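Local coordinates for StiE protein (Stigmatella aurantiaca, PDB 6ECX), which binds S-adenosylmethionine as the oxygen-methyltransferase domain of a multifunctional polyketide synthase, and probably methylates a polyketide intermediate, at residues A[81-95]-A[153-166]. Numbering follows the deposited sequence. Where two conformers were deposited one is given.
With SAM (S-adenosylmethionine), chain B.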
ATOM      1  N   PHE A  81       9.024  -1.039   5.346  1.00 38.60           N
ATOM      2  CA  PHE A  81       9.965  -2.150   5.440  1.00 38.07           C
ATOM      3  C   PHE A  81      10.814  -2.090   6.705  1.00 41.18           C
ATOM      4  O   PHE A  81      11.817  -2.792   6.785  1.00 40.18           O
ATOM      5  CB  PHE A  81      10.892  -2.165   4.221  1.00 38.89           C
ATOM      6  CG  PHE A  81      10.276  -2.752   2.983  1.00 44.85           C
ATOM      7  CD1 PHE A  81      10.440  -4.098   2.682  1.00 46.98           C
ATOM      8  CD2 PHE A  81       9.573  -1.947   2.097  1.00 43.34           C
ATOM      9  CE1 PHE A  81       9.890  -4.633   1.523  1.00 49.42           C
ATOM     10  CE2 PHE A  81       9.028  -2.467   0.940  1.00 45.73           C
ATOM     11  CZ  PHE A  81       9.177  -3.806   0.645  1.00 47.04           C
ATOM     12  N   ARG A  82      10.442  -1.246   7.680  1.00 38.09           N
ATOM     13  CA  ARG A  82      11.306  -0.945   8.818  1.00 37.00           C
ATOM     14  C   ARG A  82      11.817  -2.192   9.534  1.00 41.89           C
ATOM     15  O   ARG A  82      12.929  -2.187  10.078  1.00 41.86           O
ATOM     16  CB  ARG A  82      10.551  -0.057   9.820  1.00 41.92           C
ATOM     17  CG  ARG A  82       9.287  -0.728  10.403  1.00 39.97           C
ATOM     18  CD  ARG A  82       8.386   0.335  11.055  1.00 40.34           C
ATOM     19  NE  ARG A  82       7.136  -0.245  11.554  1.00 41.73           N
ATOM     20  CZ  ARG A  82       6.060  -0.474  10.799  1.00 42.57           C
ATOM     21  NH1 ARG A  82       6.065  -0.170   9.501  1.00 39.29           N
ATOM     22  NH2 ARG A  82       4.971  -1.001  11.342  1.00 38.16           N
ATOM     23  N   ALA A  83      11.019  -3.241   9.594  1.00 38.14           N
ATOM     24  CA  ALA A  83      11.365  -4.389  10.418  1.00 40.21           C
ATOM     25  C   ALA A  83      11.871  -5.568   9.606  1.00 42.74           C
ATOM     26  O   ALA A  83      12.275  -6.571  10.202  1.00 46.93           O
ATOM     27  CB  ALA A  83      10.155  -4.827  11.253  1.00 37.50           C
ATOM     28  N   VAL A  84      11.898  -5.466   8.269  1.00 36.18           N
ATOM     29  CA  VAL A  84      12.212  -6.606   7.405  1.00 33.62           C
ATOM     30  C   VAL A  84      13.715  -6.678   7.170  1.00 40.56           C
ATOM     31  O   VAL A  84      14.358  -5.678   6.830  1.00 42.67           O
ATOM     32  CB  VAL A  84      11.464  -6.507   6.066  1.00 36.67           C
ATOM     33  CG1 VAL A  84      11.829  -7.677   5.165  1.00 40.64           C
ATOM     34  CG2 VAL A  84       9.949  -6.408   6.279  1.00 36.95           C
ATOM     35  N   ASP A  85      14.276  -7.868   7.335  1.00 41.70           N
ATOM     36  CA  ASP A  85      15.673  -8.132   7.001  1.00 39.15           C
ATOM     37  C   ASP A  85      15.666  -8.886   5.679  1.00 44.33           C
ATOM     38  O   ASP A  85      15.475 -10.104   5.649  1.00 41.22           O
ATOM     39  CB  ASP A  85      16.361  -8.938   8.101  1.00 40.22           C
ATOM     40  CG  ASP A  85      17.823  -9.255   7.776  1.00 50.42           C
ATOM     41  OD1 ASP A  85      18.297  -8.900   6.672  1.00 50.19           O
ATOM     42  OD2 ASP A  85      18.513  -9.855   8.642  1.00 52.15           O
ATOM     43  N   LEU A  86      15.879  -8.169   4.579  1.00 44.29           N
ATOM     44  CA  LEU A  86      15.796  -8.835   3.279  1.00 44.95           C
ATOM     45  C   LEU A  86      16.883  -9.897   3.089  1.00 39.07           C
ATOM     46  O   LEU A  86      16.676 -10.854   2.336  1.00 44.95           O
ATOM     47  CB  LEU A  86      15.862  -7.797   2.162  1.00 47.32           C
ATOM     48  CG  LEU A  86      14.597  -6.924   2.119  1.00 50.87           C
ATOM     49  CD1 LEU A  86      14.809  -5.681   1.271  1.00 61.09           C
ATOM     50  CD2 LEU A  86      13.384  -7.721   1.626  1.00 41.22           C
ATOM     51  N   SER A  87      18.012  -9.795   3.792  1.00 43.24           N
ATOM     52  CA  SER A  87      19.034 -10.816   3.610  1.00 46.91           C
ATOM     53  C   SER A  87      18.564 -12.180   4.095  1.00 50.02           C
ATOM     54  O   SER A  87      19.122 -13.203   3.674  1.00 51.45           O
ATOM     55  CB  SER A  87      20.340 -10.423   4.326  1.00 51.00           C
ATOM     56  OG  SER A  87      20.176 -10.498   5.730  1.00 56.51           O
ATOM     57  N   ALA A  88      17.550 -12.212   4.968  1.00 45.83           N
ATOM     58  CA  ALA A  88      17.084 -13.446   5.588  1.00 48.09           C
ATOM     59  C   ALA A  88      15.943 -14.091   4.817  1.00 48.58           C
ATOM     60  O   ALA A  88      15.628 -15.267   5.041  1.00 48.69           O
ATOM     61  CB  ALA A  88      16.622 -13.159   7.023  1.00 42.62           C
ATOM     62  N   ILE A  89      15.339 -13.364   3.937  1.00 43.41           N
ATOM     63  CA  ILE A  89      14.149 -13.775   3.208  1.00 41.24           C
ATOM     64  C   ILE A  89      14.564 -14.355   1.866  1.00 45.86           C
ATOM     65  O   ILE A  89      15.600 -13.981   1.301  1.00 42.55           O
ATOM     66  CB  ILE A  89      13.233 -12.540   3.092  1.00 43.80           C
ATOM     67  CG1 ILE A  89      12.472 -12.387   4.423  1.00 41.59           C
ATOM     68  CG2 ILE A  89      12.313 -12.571   1.869  1.00 43.34           C
ATOM     69  CD1 ILE A  89      11.914 -11.030   4.613  1.00 53.04           C
ATOM     70  N   LYS A  90      13.776 -15.311   1.367  1.00 43.57           N
ATOM     71  CA  LYS A  90      14.001 -15.887   0.052  1.00 48.11           C
ATOM     72  C   LYS A  90      12.938 -15.492  -0.964  1.00 46.57           C
ATOM     73  O   LYS A  90      13.287 -15.025  -2.051  1.00 44.09           O
ATOM     74  CB  LYS A  90      14.075 -17.414   0.147  1.00 50.06           C
ATOM     75  CG  LYS A  90      14.355 -18.086  -1.189  1.00 53.54           C
ATOM     76  CD  LYS A  90      15.607 -17.512  -1.842  1.00 59.25           C
ATOM     77  CE  LYS A  90      16.045 -18.323  -3.053  1.00 66.84           C
ATOM     78  NZ  LYS A  90      17.428 -17.934  -3.459  1.00 78.91           N
ATOM     79  N   ASN A  91      11.649 -15.653  -0.633  1.00 39.21           N
ATOM     80  CA  ASN A  91      10.561 -15.567  -1.606  1.00 40.13           C
ATOM     81  C   ASN A  91       9.585 -14.469  -1.201  1.00 42.52           C
ATOM     82  O   ASN A  91       9.201 -14.394  -0.029  1.00 34.67           O
ATOM     83  CB  ASN A  91       9.824 -16.914  -1.684  1.00 42.49           C
ATOM     84  CG  ASN A  91      10.758 -18.068  -2.065  1.00 51.13           C
ATOM     85  OD1 ASN A  91      11.295 -18.090  -3.166  1.00 50.30           O
ATOM     86  ND2 ASN A  91      10.956 -19.018  -1.149  1.00 59.01           N
ATOM     87  N   VAL A  92       9.163 -13.650  -2.181  1.00 35.55           N
ATOM     88  CA  VAL A  92       8.313 -12.477  -1.965  1.00 36.12           C
ATOM     89  C   VAL A  92       7.079 -12.581  -2.860  1.00 41.72           C
ATOM     90  O   VAL A  92       7.184 -12.949  -4.034  1.00 40.40           O
ATOM     91  CB  VAL A  92       9.068 -11.156  -2.272  1.00 37.92           C
ATOM     92  CG1 VAL A  92       8.170  -9.905  -1.988  1.00 37.37           C
ATOM     93  CG2 VAL A  92      10.406 -11.075  -1.511  1.00 38.98           C
ATOM     94  N   MET A  93       5.911 -12.237  -2.314  1.00 38.20           N
ATOM     95  CA  MET A  93       4.667 -12.148  -3.085  1.00 34.76           C
ATOM     96  C   MET A  93       4.105 -10.739  -2.972  1.00 40.99           C
ATOM     97  O   MET A  93       3.899 -10.250  -1.857  1.00 36.96           O
ATOM     98  CB  MET A  93       3.627 -13.151  -2.571  1.00 32.47           C
ATOM     99  CG  MET A  93       2.298 -13.145  -3.318  1.00 36.92           C
ATOM    100  SD  MET A  93       2.507 -13.893  -4.961  1.00 43.50           S
ATOM    101  CE  MET A  93       1.518 -12.731  -5.939  1.00 37.12           C
ATOM    102  N   ASP A  94       3.826 -10.092  -4.121  1.00 39.87           N
ATOM    103  CA  ASP A  94       3.161  -8.782  -4.157  1.00 39.80           C
ATOM    104  C   ASP A  94       1.761  -8.991  -4.708  1.00 41.74           C
ATOM    105  O   ASP A  94       1.598  -9.231  -5.914  1.00 47.79           O
ATOM    106  CB  ASP A  94       3.937  -7.794  -5.032  1.00 45.10           C
ATOM    107  CG  ASP A  94       3.328  -6.386  -5.036  1.00 43.86           C
ATOM    108  OD1 ASP A  94       2.124  -6.214  -4.737  1.00 47.18           O
ATOM    109  OD2 ASP A  94       4.078  -5.432  -5.349  1.00 47.84           O
ATOM    110  N   PHE A  95       0.735  -8.913  -3.850  1.00 43.11           N
ATOM    111  CA  PHE A  95      -0.572  -9.337  -4.337  1.00 44.60           C
ATOM    112  C   PHE A  95      -1.361  -8.227  -5.028  1.00 47.22           C
ATOM    113  O   PHE A  95      -2.514  -8.450  -5.400  1.00 48.46           O
ATOM    114  CB  PHE A  95      -1.398 -10.004  -3.223  1.00 44.59           C
ATOM    115  CG  PHE A  95      -1.731  -9.132  -2.047  1.00 42.91           C
ATOM    116  CD1 PHE A  95      -2.844  -8.314  -2.070  1.00 43.61           C
ATOM    117  CD2 PHE A  95      -0.986  -9.208  -0.880  1.00 38.25           C
ATOM    118  CE1 PHE A  95      -3.193  -7.551  -0.965  1.00 45.32           C
ATOM    119  CE2 PHE A  95      -1.334  -8.457   0.241  1.00 41.32           C
ATOM    120  CZ  PHE A  95      -2.431  -7.626   0.198  1.00 43.06           C
ATOM    121  N   PHE A 153      -1.942 -17.979  -4.762  1.00 48.92           N
ATOM    122  CA  PHE A 153      -0.585 -17.538  -5.022  1.00 51.23           C
ATOM    123  C   PHE A 153       0.258 -18.739  -5.459  1.00 51.41           C
ATOM    124  O   PHE A 153      -0.030 -19.879  -5.078  1.00 48.26           O
ATOM    125  CB  PHE A 153      -0.006 -16.876  -3.774  1.00 42.30           C
ATOM    126  CG  PHE A 153      -0.771 -15.660  -3.332  1.00 41.79           C
ATOM    127  CD1 PHE A 153      -1.173 -14.701  -4.258  1.00 48.68           C
ATOM    128  CD2 PHE A 153      -1.112 -15.480  -1.988  1.00 43.62           C
ATOM    129  CE1 PHE A 153      -1.888 -13.569  -3.851  1.00 44.53           C
ATOM    130  CE2 PHE A 153      -1.822 -14.362  -1.580  1.00 43.09           C
ATOM    131  CZ  PHE A 153      -2.207 -13.397  -2.513  1.00 43.54           C
ATOM    132  N   PRO A 154       1.267 -18.528  -6.309  1.00 47.57           N
ATOM    133  CA  PRO A 154       1.950 -19.645  -6.974  1.00 53.39           C
ATOM    134  C   PRO A 154       3.223 -20.096  -6.268  1.00 67.47           C
ATOM    135  O   PRO A 154       4.282 -20.242  -6.889  1.00 81.90           O
ATOM    136  CB  PRO A 154       2.253 -19.073  -8.360  1.00 49.98           C
ATOM    137  CG  PRO A 154       2.510 -17.626  -8.099  1.00 46.21           C
ATOM    138  CD  PRO A 154       1.632 -17.232  -6.919  1.00 43.91           C
ATOM    139  N   GLY A 155       3.136 -20.318  -4.963  1.00 57.26           N
ATOM    140  CA  GLY A 155       4.300 -20.731  -4.211  1.00 47.38           C
ATOM    141  C   GLY A 155       4.100 -20.507  -2.725  1.00 49.83           C
ATOM    142  O   GLY A 155       3.004 -20.178  -2.261  1.00 43.01           O
ATOM    143  N   MET A 156       5.201 -20.665  -1.996  0.53 46.92           N
ATOM    144  CA  MET A 156       5.234 -20.505  -0.549  0.53 44.89           C
ATOM    145  C   MET A 156       6.235 -19.401  -0.233  0.53 44.75           C
ATOM    146  O   MET A 156       7.404 -19.492  -0.626  0.53 45.11           O
ATOM    147  CB  MET A 156       5.615 -21.831   0.121  0.53 43.72           C
ATOM    148  CG  MET A 156       5.575 -21.811   1.633  0.53 40.65           C
ATOM    149  SD  MET A 156       3.930 -21.455   2.293  0.53 47.00           S
ATOM    150  CE  MET A 156       3.023 -22.901   1.756  0.53 50.02           C
ATOM    151  N   TYR A 157       5.781 -18.357   0.463  1.00 37.92           N
ATOM    152  CA  TYR A 157       6.521 -17.106   0.561  1.00 35.27           C
ATOM    153  C   TYR A 157       6.981 -16.824   1.985  1.00 38.05           C
ATOM    154  O   TYR A 157       6.425 -17.333   2.962  1.00 37.73           O
ATOM    155  CB  TYR A 157       5.656 -15.946   0.033  1.00 35.77           C
ATOM    156  CG  TYR A 157       5.287 -16.201  -1.409  1.00 36.53           C
ATOM    157  CD1 TYR A 157       6.182 -15.902  -2.433  1.00 36.24           C
ATOM    158  CD2 TYR A 157       4.092 -16.828  -1.740  1.00 38.03           C
ATOM    159  CE1 TYR A 157       5.886 -16.197  -3.774  1.00 38.76           C
ATOM    160  CE2 TYR A 157       3.780 -17.116  -3.073  1.00 39.70           C
ATOM    161  CZ  TYR A 157       4.672 -16.781  -4.078  1.00 42.40           C
ATOM    162  OH  TYR A 157       4.358 -17.063  -5.382  1.00 40.17           O
ATOM    163  N   ASP A 158       8.037 -16.014   2.076  1.00 36.48           N
ATOM    164  CA  ASP A 158       8.554 -15.502   3.335  1.00 33.40           C
ATOM    165  C   ASP A 158       8.080 -14.100   3.629  1.00 34.66           C
ATOM    166  O   ASP A 158       7.995 -13.713   4.800  1.00 34.84           O
ATOM    167  CB  ASP A 158      10.083 -15.493   3.304  1.00 38.70           C
ATOM    168  CG  ASP A 158      10.665 -16.866   3.046  1.00 37.01           C
ATOM    169  OD1 ASP A 158      10.042 -17.859   3.450  1.00 38.14           O
ATOM    170  OD2 ASP A 158      11.744 -16.937   2.441  1.00 41.91           O
ATOM    171  N   LEU A 159       7.730 -13.339   2.586  1.00 34.78           N
ATOM    172  CA  LEU A 159       7.300 -11.954   2.737  1.00 35.14           C
ATOM    173  C   LEU A 159       6.192 -11.707   1.730  1.00 38.04           C
ATOM    174  O   LEU A 159       6.301 -12.149   0.579  1.00 35.87           O
ATOM    175  CB  LEU A 159       8.469 -10.980   2.503  1.00 34.94           C
ATOM    176  CG  LEU A 159       8.196  -9.474   2.334  1.00 41.04           C
ATOM    177  CD1 LEU A 159       7.725  -8.862   3.655  1.00 36.22           C
ATOM    178  CD2 LEU A 159       9.477  -8.751   1.859  1.00 39.92           C
ATOM    179  N   VAL A 160       5.111 -11.050   2.172  1.00 38.16           N
ATOM    180  CA  VAL A 160       3.976 -10.700   1.316  1.00 36.14           C
ATOM    181  C   VAL A 160       3.743  -9.193   1.401  1.00 43.93           C
ATOM    182  O   VAL A 160       3.760  -8.616   2.492  1.00 38.33           O
ATOM    183  CB  VAL A 160       2.695 -11.471   1.708  1.00 37.61           C
ATOM    184  CG1 VAL A 160       1.496 -11.032   0.841  1.00 32.41           C
ATOM    185  CG2 VAL A 160       2.878 -12.983   1.561  1.00 37.94           C
ATOM    186  N   LEU A 161       3.525  -8.556   0.244  1.00 38.96           N
ATOM    187  CA  LEU A 161       3.374  -7.110   0.140  1.00 37.65           C
ATOM    188  C   LEU A 161       1.963  -6.793  -0.346  1.00 41.80           C
ATOM    189  O   LEU A 161       1.483  -7.400  -1.321  1.00 42.76           O
ATOM    190  CB  LEU A 161       4.381  -6.478  -0.846  1.00 38.32           C
ATOM    191  CG  LEU A 161       5.851  -6.872  -0.877  1.00 45.95           C
ATOM    192  CD1 LEU A 161       6.591  -6.084  -1.963  1.00 46.43           C
ATOM    193  CD2 LEU A 161       6.496  -6.621   0.464  1.00 43.54           C
ATOM    194  N   GLY A 162       1.317  -5.832   0.312  1.00 38.53           N
ATOM    195  CA  GLY A 162       0.043  -5.306  -0.169  1.00 35.82           C
ATOM    196  C   GLY A 162      -0.022  -3.829   0.138  1.00 43.57           C
ATOM    197  O   GLY A 162      -0.478  -3.440   1.217  1.00 39.20           O
ATOM    198  N   PHE A 163       0.446  -2.990  -0.787  1.00 44.52           N
ATOM    199  CA  PHE A 163       0.465  -1.545  -0.590  1.00 50.03           C
ATOM    200  C   PHE A 163      -0.742  -0.973  -1.326  1.00 51.82           C
ATOM    201  O   PHE A 163      -0.769  -0.951  -2.563  1.00 50.79           O
ATOM    202  CB  PHE A 163       1.776  -0.927  -1.080  1.00 48.31           C
ATOM    203  CG  PHE A 163       3.023  -1.561  -0.466  1.00 47.70           C
ATOM    204  CD1 PHE A 163       2.972  -2.176   0.792  1.00 47.89           C
ATOM    205  CD2 PHE A 163       4.237  -1.553  -1.157  1.00 48.29           C
ATOM    206  CE1 PHE A 163       4.109  -2.766   1.347  1.00 43.52           C
ATOM    207  CE2 PHE A 163       5.383  -2.135  -0.611  1.00 49.90           C
ATOM    208  CZ  PHE A 163       5.314  -2.749   0.652  1.00 41.97           C
ATOM    209  N   GLU A 164      -1.741  -0.546  -0.562  1.00 48.68           N
ATOM    210  CA  GLU A 164      -2.991   0.001  -1.091  1.00 60.34           C
ATOM    211  C   GLU A 164      -3.668  -0.984  -2.047  1.00 61.63           C
ATOM    212  O   GLU A 164      -4.053  -0.639  -3.167  1.00 60.59           O
ATOM    213  CB  GLU A 164      -2.745   1.347  -1.772  1.00 58.82           C
ATOM    214  CG  GLU A 164      -2.240   2.445  -0.859  1.00 59.13           C
ATOM    215  CD  GLU A 164      -2.099   3.781  -1.580  1.00 75.61           C
ATOM    216  OE1 GLU A 164      -1.380   4.664  -1.069  1.00 78.94           O
ATOM    217  OE2 GLU A 164      -2.712   3.945  -2.659  1.00 82.58           O
ATOM    218  N   VAL A 165      -3.806  -2.231  -1.595  1.00 50.13           N
ATOM    219  CA  VAL A 165      -4.392  -3.287  -2.418  1.00 51.76           C
ATOM    220  C   VAL A 165      -5.574  -3.931  -1.703  1.00 52.58           C
ATOM    221  O   VAL A 165      -6.680  -4.012  -2.249  1.00 54.88           O
ATOM    222  CB  VAL A 165      -3.348  -4.362  -2.783  1.00 60.43           C
ATOM    223  CG1 VAL A 165      -3.980  -5.394  -3.703  1.00 67.00           C
ATOM    224  CG2 VAL A 165      -2.115  -3.732  -3.413  1.00 55.57           C
ATOM    225  N   ALA A 166      -5.339  -4.414  -0.481  1.00 45.29           N
ATOM    226  CA  ALA A 166      -6.379  -5.147   0.240  1.00 49.21           C
ATOM    227  C   ALA A 166      -7.666  -4.337   0.340  1.00 57.83           C
ATOM    228  O   ALA A 166      -8.768  -4.898   0.281  1.00 61.94           O
ATOM    229  CB  ALA A 166      -5.879  -5.547   1.638  1.00 51.69           C
TER
HETATM  230  N   SAM B1301       1.161  -1.813  -4.899  1.00 59.92           N
HETATM  231  CA  SAM B1301       1.377  -0.999  -6.088  1.00 68.71           C
HETATM  232  C   SAM B1301       2.092   0.298  -5.735  1.00 81.70           C
HETATM  233  O   SAM B1301       2.177   0.632  -4.556  1.00 85.24           O
HETATM  234  OXT SAM B1301       2.598   1.030  -6.591  1.00 81.46           O
HETATM  235  CB  SAM B1301       0.050  -0.704  -6.767  1.00 64.93           C
HETATM  236  CG  SAM B1301      -1.027  -0.151  -5.843  1.00 64.36           C
HETATM  237  SD  SAM B1301      -2.478   0.349  -6.806  1.00 60.79           S
HETATM  238  CE  SAM B1301      -3.107   1.714  -5.794  1.00 61.22           C
HETATM  239  C5' SAM B1301      -3.622  -1.031  -6.549  1.00 41.71           C
HETATM  240  C4' SAM B1301      -3.185  -2.305  -7.276  1.00 51.82           C
HETATM  241  O4' SAM B1301      -3.904  -3.449  -6.842  1.00 50.78           O
HETATM  242  C3' SAM B1301      -3.349  -2.276  -8.792  1.00 63.24           C
HETATM  243  O3' SAM B1301      -2.140  -2.789  -9.323  1.00 57.42           O
HETATM  244  C2' SAM B1301      -4.470  -3.265  -9.083  1.00 60.11           C
HETATM  245  O2' SAM B1301      -4.357  -3.927 -10.328  1.00 55.81           O
HETATM  246  C1' SAM B1301      -4.269  -4.257  -7.946  1.00 53.35           C
HETATM  247  N9  SAM B1301      -5.439  -5.084  -7.591  1.00 52.12           N
HETATM  248  C8  SAM B1301      -6.680  -4.625  -7.222  1.00 52.72           C
HETATM  249  N7  SAM B1301      -7.466  -5.695  -6.937  1.00 48.68           N
HETATM  250  C5  SAM B1301      -6.754  -6.830  -7.126  1.00 44.03           C
HETATM  251  C6  SAM B1301      -7.062  -8.171  -6.985  1.00 45.29           C
HETATM  252  N6  SAM B1301      -8.275  -8.559  -6.595  1.00 54.74           N
HETATM  253  N1  SAM B1301      -6.098  -9.131  -7.250  1.00 56.71           N
HETATM  254  C2  SAM B1301      -4.834  -8.758  -7.643  1.00 46.87           C
HETATM  255  N3  SAM B1301      -4.539  -7.418  -7.777  1.00 48.39           N
HETATM  256  C4  SAM B1301      -5.475  -6.463  -7.532  1.00 50.01           C
HETATM  257  O   HOH W   1       9.658 -19.450   1.213  1.00 50.27           O
HETATM  258  O   HOH W   2       1.752  -4.171  -3.003  1.00 50.16           O
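M93 lies between two aromatic rings from 153-166. Its CB sits over the centre of the Y157 ring, 3.6 Å from the centroid, while CG lies over one face of F153, toward the rim. With CG anti to the backbone N (chi1 -180°) and the chain bent at chi2 and again at chi3, SD runs obliquely past both rings as a Met-aromatic contact and CE touches F153 CD1. F95 continues this layer: V160 CG1 meets the ring edge in plane, 3.5 Å from CD2, and G162 CA lies over one face, 3.4 Å from CZ, where the glycine leaves room for the ring.

On the other face of the sheet L159 CD2 and L161 CD2 meet the F81 ring, which stands nearly upright to that of F163 (planes at 80°). V92 packs along the two leucines, CG2 to L159 CD2 and CG1 to L161 CG. L86 and V84 close on L159 CD2.

Between the two layers, strands 91-94 and 159-163 pair in parallel. M93 N binds L159 O, M93 O takes L161 N at 2.7 Å, and F95 N binds L161 O. At the start of the pairing N91 O accepts both D158 N and L159 N, where the strand bends sharply at D158. D158 OD2 receives K90 N through its anti lone pair (2.8 Å), plus a weak bond from N91 N; a water joins D158 OD1, N91 ND2 and M156 O. At the far end another water links D94 OD1, which also accepts G96 N, to F163 N, and F163 O accepts the amino group of S-adenosylmethionine at 3.2 Å.

These are neighbouring central strands of the Rossmann-like methyltransferase sheet, carrying the cofactor at their C-terminal ends. Strand 114-119 flanks 91-94, with D116 binding Y157 OH; strand 187-196 flanks 157-163, and helix 101-109 packs on the face bearing D94 and L161.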